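PDB 6E0K: cyclic UMP-AMP synthase from Rhodothermus marinus SG0.5JP17-172, which makes the second messenger 3',3'-cUAMP from UTP and ATP with magnesium, as the signal-producing enzyme of a CBASS antiphage defence system. Local coordinates for residues A[53-58]-A[196-201]; A[191-196]-A[277-282]. One frame throughout, in Å; residues are numbered along the deposited sequence.

Contact 1 of 2, residues A[53-58]-A[196-201]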
loop_
_atom_site.group_PDB
_atom_site.type_symbol
_atom_site.label_atom_id
_atom_site.label_comp_id
_atom_site.label_asym_id
_atom_site.label_seq_id
_atom_site.Cartn_x
_atom_site.Cartn_y
_atom_site.Cartn_z
ATOM N N THR A 53 8.466 -3.063 -3.180
ATOM C CA THR A 53 7.877 -3.247 -4.498
ATOM C C THR A 53 8.002 -2.009 -5.368
ATOM O O THR A 53 7.367 -1.945 -6.426
ATOM C CB THR A 53 6.404 -3.646 -4.376
ATOM O OG1 THR A 53 5.706 -2.637 -3.640
ATOM C CG2 THR A 53 6.273 -4.962 -3.637
ATOM N N ASN A 54 8.838 -1.044 -4.981
ATOM C CA ASN A 54 9.041 0.138 -5.810
ATOM C C ASN A 54 9.825 -0.211 -7.078
ATOM O O ASN A 54 10.853 -0.896 -7.022
ATOM C CB ASN A 54 9.775 1.229 -5.018
ATOM C CG ASN A 54 11.110 0.753 -4.473
ATOM O OD1 ASN A 54 11.163 -0.163 -3.642
ATOM N ND2 ASN A 54 12.190 1.379 -4.924
ATOM N N ILE A 55 9.314 0.229 -8.231
ATOM C CA ILE A 55 10.017 -0.007 -9.494
ATOM C C ILE A 55 10.854 1.189 -9.921
ATOM O O ILE A 55 11.640 1.074 -10.877
ATOM C CB ILE A 55 9.040 -0.417 -10.622
ATOM C CG1 ILE A 55 7.974 0.657 -10.848
ATOM C CG2 ILE A 55 8.409 -1.778 -10.303
ATOM C CD1 ILE A 55 7.100 0.410 -12.075
ATOM N N ARG A 56 10.734 2.323 -9.232
ATOM C CA ARG A 56 11.611 3.468 -9.437
ATOM C C ARG A 56 12.228 3.868 -8.106
ATOM O O ARG A 56 11.811 3.411 -7.034
ATOM C CB ARG A 56 10.862 4.666 -10.042
ATOM C CG ARG A 56 10.095 4.341 -11.327
ATOM C CD ARG A 56 9.558 5.599 -11.972
ATOM N NE ARG A 56 10.636 6.554 -12.207
ATOM C CZ ARG A 56 11.385 6.593 -13.303
ATOM N NH1 ARG A 56 11.178 5.728 -14.292
ATOM N NH2 ARG A 56 12.343 7.503 -13.415
ATOM N N GLY A 57 13.224 4.748 -8.185
ATOM C CA GLY A 57 13.820 5.323 -6.997
ATOM C C GLY A 57 13.456 6.764 -6.759
ATOM O O GLY A 57 14.016 7.379 -5.832
ATOM N N ASP A 58 12.554 7.347 -7.547
ATOM C CA ASP A 58 12.262 8.774 -7.481
ATOM C C ASP A 58 10.784 9.063 -7.265
ATOM O O ASP A 58 10.354 10.211 -7.444
ATOM C CB ASP A 58 12.772 9.487 -8.744
ATOM C CG ASP A 58 12.106 8.994 -10.022
ATOM O OD1 ASP A 58 11.223 8.112 -9.964
ATOM O OD2 ASP A 58 12.482 9.497 -11.113
ATOM N N ALA A 196 5.783 -4.711 -16.188
ATOM C CA ALA A 196 5.063 -5.136 -17.389
ATOM C C ALA A 196 3.881 -4.213 -17.663
ATOM O O ALA A 196 3.680 -3.757 -18.794
ATOM C CB ALA A 196 4.604 -6.584 -17.233
ATOM N N ARG A 197 3.101 -3.918 -16.620
ATOM C CA ARG A 197 1.999 -2.966 -16.716
ATOM C C ARG A 197 2.472 -1.606 -17.224
ATOM O O ARG A 197 1.892 -1.041 -18.158
ATOM C CB ARG A 197 1.342 -2.831 -15.334
ATOM C CG ARG A 197 0.336 -1.700 -15.177
ATOM C CD ARG A 197 0.319 -1.236 -13.721
ATOM N NE ARG A 197 1.615 -0.687 -13.374
ATOM C CZ ARG A 197 2.009 -0.303 -12.161
ATOM N NH1 ARG A 197 1.217 -0.386 -11.083
ATOM N NH2 ARG A 197 3.231 0.185 -12.028
ATOM N N THR A 198 3.521 -1.057 -16.606
ATOM C CA THR A 198 3.992 0.277 -16.963
ATOM C C THR A 198 4.568 0.310 -18.376
ATOM O O THR A 198 4.385 1.293 -19.099
ATOM C CB THR A 198 5.006 0.740 -15.917
ATOM O OG1 THR A 198 4.311 0.898 -14.675
ATOM C CG2 THR A 198 5.659 2.060 -16.309
ATOM N N TYR A 199 5.231 -0.767 -18.795
ATOM C CA TYR A 199 5.668 -0.878 -20.184
ATOM C C TYR A 199 4.491 -0.730 -21.146
ATOM O O TYR A 199 4.590 -0.020 -22.158
ATOM C CB TYR A 199 6.385 -2.218 -20.381
ATOM C CG TYR A 199 6.653 -2.618 -21.812
ATOM C CD1 TYR A 199 5.773 -3.433 -22.500
ATOM C CD2 TYR A 199 7.808 -2.213 -22.451
ATOM C CE1 TYR A 199 6.019 -3.805 -23.803
ATOM C CE2 TYR A 199 8.063 -2.594 -23.750
ATOM C CZ TYR A 199 7.160 -3.385 -24.416
ATOM O OH TYR A 199 7.400 -3.765 -25.714
ATOM N N LEU A 200 3.354 -1.359 -20.822
ATOM C CA LEU A 200 2.187 -1.261 -21.696
ATOM C C LEU A 200 1.560 0.124 -21.640
ATOM O O LEU A 200 1.154 0.669 -22.674
ATOM C CB LEU A 200 1.166 -2.333 -21.313
ATOM C CG LEU A 200 1.571 -3.755 -21.689
ATOM C CD1 LEU A 200 0.587 -4.711 -21.058
ATOM C CD2 LEU A 200 1.570 -3.921 -23.197
ATOM N N ILE A 201 1.474 0.713 -20.439
ATOM C CA ILE A 201 0.911 2.057 -20.318
ATOM C C ILE A 201 1.734 3.049 -21.128
ATOM O O ILE A 201 1.183 3.962 -21.760
ATOM C CB ILE A 201 0.824 2.477 -18.835
ATOM C CG1 ILE A 201 -0.166 1.582 -18.081
ATOM C CG2 ILE A 201 0.405 3.928 -18.718
ATOM C CD1 ILE A 201 -0.157 1.820 -16.554
#

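Contact 2 of 2, residues A[191-196]-A[277-282]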
loop_
_atom_site.group_PDB
_atom_site.type_symbol
_atom_site.label_atom_id
_atom_site.label_comp_id
_atom_site.label_asym_id
_atom_site.label_seq_id
_atom_site.Cartn_x
_atom_site.Cartn_y
_atom_site.Cartn_z
ATOM N N ARG A 191 7.089 -6.785 -8.697
ATOM C CA ARG A 191 7.765 -5.745 -9.464
ATOM C C ARG A 191 7.761 -6.069 -10.949
ATOM O O ARG A 191 7.573 -5.173 -11.777
ATOM C CB ARG A 191 9.194 -5.549 -8.950
ATOM C CG ARG A 191 9.197 -5.081 -7.484
ATOM C CD ARG A 191 10.583 -4.638 -7.015
ATOM N NE ARG A 191 11.586 -5.680 -7.229
ATOM C CZ ARG A 191 12.096 -6.460 -6.276
ATOM N NH1 ARG A 191 11.740 -6.315 -5.004
ATOM N NH2 ARG A 191 12.999 -7.387 -6.610
ATOM N N MET A 192 7.961 -7.344 -11.296
ATOM C CA MET A 192 7.873 -7.775 -12.690
ATOM C C MET A 192 6.534 -7.384 -13.301
ATOM O O MET A 192 6.484 -6.794 -14.385
ATOM C CB MET A 192 8.073 -9.283 -12.779
ATOM C CG MET A 192 7.934 -9.813 -14.213
ATOM S SD MET A 192 7.856 -11.611 -14.274
ATOM C CE MET A 192 6.249 -11.929 -13.533
ATOM N N PHE A 193 5.434 -7.677 -12.607
ATOM C CA PHE A 193 4.132 -7.336 -13.167
ATOM C C PHE A 193 3.897 -5.827 -13.184
ATOM O O PHE A 193 3.289 -5.310 -14.128
ATOM C CB PHE A 193 3.024 -8.060 -12.406
ATOM C CG PHE A 193 2.870 -9.494 -12.810
ATOM C CD1 PHE A 193 2.504 -9.829 -14.111
ATOM C CD2 PHE A 193 3.074 -10.517 -11.893
ATOM C CE1 PHE A 193 2.363 -11.157 -14.492
ATOM C CE2 PHE A 193 2.909 -11.852 -12.262
ATOM C CZ PHE A 193 2.565 -12.169 -13.578
ATOM N N LYS A 194 4.364 -5.101 -12.163
ATOM C CA LYS A 194 4.278 -3.642 -12.211
ATOM C C LYS A 194 5.009 -3.078 -13.421
ATOM O O LYS A 194 4.505 -2.175 -14.099
ATOM C CB LYS A 194 4.846 -3.027 -10.924
ATOM C CG LYS A 194 3.918 -3.096 -9.748
ATOM C CD LYS A 194 4.625 -2.460 -8.558
ATOM C CE LYS A 194 3.748 -2.288 -7.365
ATOM N NZ LYS A 194 4.459 -1.296 -6.483
ATOM N N ASN A 195 6.232 -3.544 -13.668
ATOM C CA ASN A 195 6.967 -3.045 -14.828
ATOM C C ASN A 195 6.345 -3.502 -16.146
ATOM O O ASN A 195 6.379 -2.754 -17.134
ATOM C CB ASN A 195 8.429 -3.470 -14.741
ATOM C CG ASN A 195 9.316 -2.400 -14.114
ATOM O OD1 ASN A 195 9.202 -1.203 -14.414
ATOM N ND2 ASN A 195 10.200 -2.828 -13.228
ATOM N N ALA A 196 5.783 -4.711 -16.188
ATOM C CA ALA A 196 5.063 -5.136 -17.389
ATOM C C ALA A 196 3.881 -4.213 -17.663
ATOM O O ALA A 196 3.680 -3.757 -18.794
ATOM C CB ALA A 196 4.604 -6.584 -17.233
ATOM N N ARG A 277 -6.115 -9.980 -19.299
ATOM C CA ARG A 277 -6.130 -9.953 -20.764
ATOM C C ARG A 277 -4.907 -9.229 -21.319
ATOM O O ARG A 277 -4.309 -9.675 -22.308
ATOM C CB ARG A 277 -7.415 -9.299 -21.284
ATOM C CG ARG A 277 -8.647 -10.165 -21.167
ATOM C CD ARG A 277 -9.822 -9.590 -21.955
ATOM N NE ARG A 277 -10.259 -8.272 -21.496
ATOM C CZ ARG A 277 -11.150 -8.067 -20.531
ATOM N NH1 ARG A 277 -11.683 -9.092 -19.875
ATOM N NH2 ARG A 277 -11.503 -6.826 -20.217
ATOM N N TYR A 278 -4.506 -8.118 -20.690
ATOM C CA TYR A 278 -3.354 -7.388 -21.202
ATOM C C TYR A 278 -2.063 -8.175 -20.981
ATOM O O TYR A 278 -1.165 -8.158 -21.830
ATOM C CB TYR A 278 -3.274 -5.990 -20.562
ATOM C CG TYR A 278 -4.118 -4.939 -21.271
ATOM C CD1 TYR A 278 -5.501 -4.909 -21.122
ATOM C CD2 TYR A 278 -3.524 -3.981 -22.084
ATOM C CE1 TYR A 278 -6.269 -3.940 -21.761
ATOM C CE2 TYR A 278 -4.280 -3.021 -22.729
ATOM C CZ TYR A 278 -5.647 -3.006 -22.571
ATOM O OH TYR A 278 -6.421 -2.049 -23.215
ATOM N N MET A 279 -1.964 -8.904 -19.866
ATOM C CA MET A 279 -0.790 -9.747 -19.653
ATOM C C MET A 279 -0.746 -10.894 -20.650
ATOM O O MET A 279 0.324 -11.220 -21.173
ATOM C CB MET A 279 -0.782 -10.284 -18.223
ATOM C CG MET A 279 -0.558 -9.200 -17.177
ATOM S SD MET A 279 1.029 -8.300 -17.324
ATOM C CE MET A 279 0.480 -6.754 -18.044
ATOM N N ASP A 280 -1.900 -11.509 -20.931
ATOM C CA ASP A 280 -1.974 -12.536 -21.964
ATOM C C ASP A 280 -1.475 -12.002 -23.301
ATOM O O ASP A 280 -0.679 -12.652 -23.988
ATOM C CB ASP A 280 -3.418 -13.007 -22.122
ATOM C CG ASP A 280 -3.801 -14.132 -21.185
ATOM O OD1 ASP A 280 -2.919 -14.850 -20.668
ATOM O OD2 ASP A 280 -5.027 -14.321 -20.999
ATOM N N ASP A 281 -1.985 -10.833 -23.709
ATOM C CA ASP A 281 -1.628 -10.275 -25.013
ATOM C C ASP A 281 -0.151 -9.930 -25.075
ATOM O O ASP A 281 0.496 -10.135 -26.108
ATOM C CB ASP A 281 -2.443 -9.014 -25.311
ATOM C CG ASP A 281 -3.890 -9.288 -25.620
ATOM O OD1 ASP A 281 -4.245 -10.443 -25.936
ATOM O OD2 ASP A 281 -4.671 -8.313 -25.563
ATOM N N LEU A 282 0.392 -9.367 -23.991
ATOM C CA LEU A 282 1.820 -9.062 -23.935
ATOM C C LEU A 282 2.647 -10.318 -24.158
ATOM O O LEU A 282 3.591 -10.336 -24.963
ATOM C CB LEU A 282 2.146 -8.438 -22.574
ATOM C CG LEU A 282 3.608 -8.220 -22.229
ATOM C CD1 LEU A 282 4.187 -7.132 -23.132
ATOM C CD2 LEU A 282 3.696 -7.810 -20.760
#

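Contact 1 of 2, residues A[53-58]-A[196-201]
Ile55 and Thr198 mark the closest backbone approach between loop 53-58 and helix segment 196-201, yet their CA atoms stay 9.6 Å apart. This is a small contact within a nucleotidyltransferase. The loop follows helix 47-50 and leads into strand 61-68 of the catalytic sheet. That strand carries Asp62, a magnesium ligand. Segment 196-201 belongs to helix 186-202 in the helical part of the chain.

One methyl group bridges the gap. Ile55 holds CG1 between its backbone N and carbonyl carbon (chi1 58°), and the extended branch then carries CD1 toward the helix. There CD1 lies 3.8 Å from Thr198 OG1. It also meets the edge of the Arg197 guanidinium, near its plane, with NH2 at 3.9 Å. The contact is van der Waals packing of a methyl against polar groups that bond each other.

The Arg197 chain bends at chi3 (64°), turning its guanidinium back beside the next residue. NH2 donates to Thr198 OG1 at 2.9 Å. The N-H points fairly well at the oxygen (154°), which lies close to the guanidinium plane. Thr198 OG1 is also bonded to Lys194 O, one turn back. Arg197 NH1 bonds Ala210 O and the hydroxyl of Ser212, an ATP-binding residue. Bonds from two nitrogens thus fix the rotation of the guanidinium and the surface it offers to Ile55.

The loop has its own internal ties. Asn54 ND2 gives an almost straight bond of 3.0 Å to Arg56 O, in its own amide plane. Outside the loop, Asn54 OD1 bonds Gln14 NE2. Arg56 grips Asp58 side-on with two nitrogens: NE meets OD1 at 2.8 Å, and NH2 meets OD2 on its syn side.

Contact 2 of 2, residues A[191-196]-A[277-282]
Ala196 N donates to Met192 O at 2.8 Å, a regular helical bond that helps set Ala196 CB against Met279 and Leu282. The motif is a nearly perpendicular helix-helix packing. Segment 191-196 of helix 186-202 crosses segment 277-282 of helix 269-285 at 83°. The two axes come within 11.6 Å of each other. The CA atoms of Ala196 and Met279 are the nearest across the pair, at 7.8 Å. All four touching residues are buried, and the interface between the segments is apolar.

Met279 reaches across with a folded chain. The bend at chi2 (-61°) brings its sulfur to the rim of the Phe193 ring, where SD is 3.9 Å from CD1; chi3 only turns the terminal methyl CE. This is a Met-aromatic contact at the ring edge. SD lies 5.1 Å from the Phe193 ring centroid and almost in the ring plane, 82° from the normal. The long axes of the two side chains run at a slant to one another.

One face of the Phe193 ring takes a second methionine from its own helix. Met192 CE sits 3.5 Å above the ring plane, displaced toward the rim. The Phe193 ring also meets that of Phe235 and packs on Leu215, Leu219 and Ile239. The contact therefore joins helices 212-220 and 231-244 to the crossing pair. On helix 269-285, Asp280 forms a salt bridge with Lys243.

Ala196 is the small residue at the closest point. Its CB touches two residues one helical turn apart on the partner helix. Met279 SD is 4.0 Å from this CB. Leu282 holds CG anti to its backbone N, and its CD2 comes to 3.8 Å from the same Ala196 CB.

How the contacts relate
Contacts 1 and 2 share Ala196 and use helix 186-202, which lies between loop 53-58 and helix 269-285. Their centres are about 11 Å apart. Lys194, an ATP-binding residue within contact 2, links them: its NZ is 3.0 Å from Thr53 O, a probable hydrogen bond to the loop of contact 1. Ile55 CD1 also packs at 3.5 Å from Asn195 OD1. Leu200 CD1 of contact 1 meets Met279 CE of helix 269-285 at 3.6 Å. Both contacts reach ATP-binding residues, contact 2 by holding Lys194 and contact 1 by the Arg197 NH1 bond to Ser212 OG. The Phe193 side chain is about 10 Å from that of Ser212.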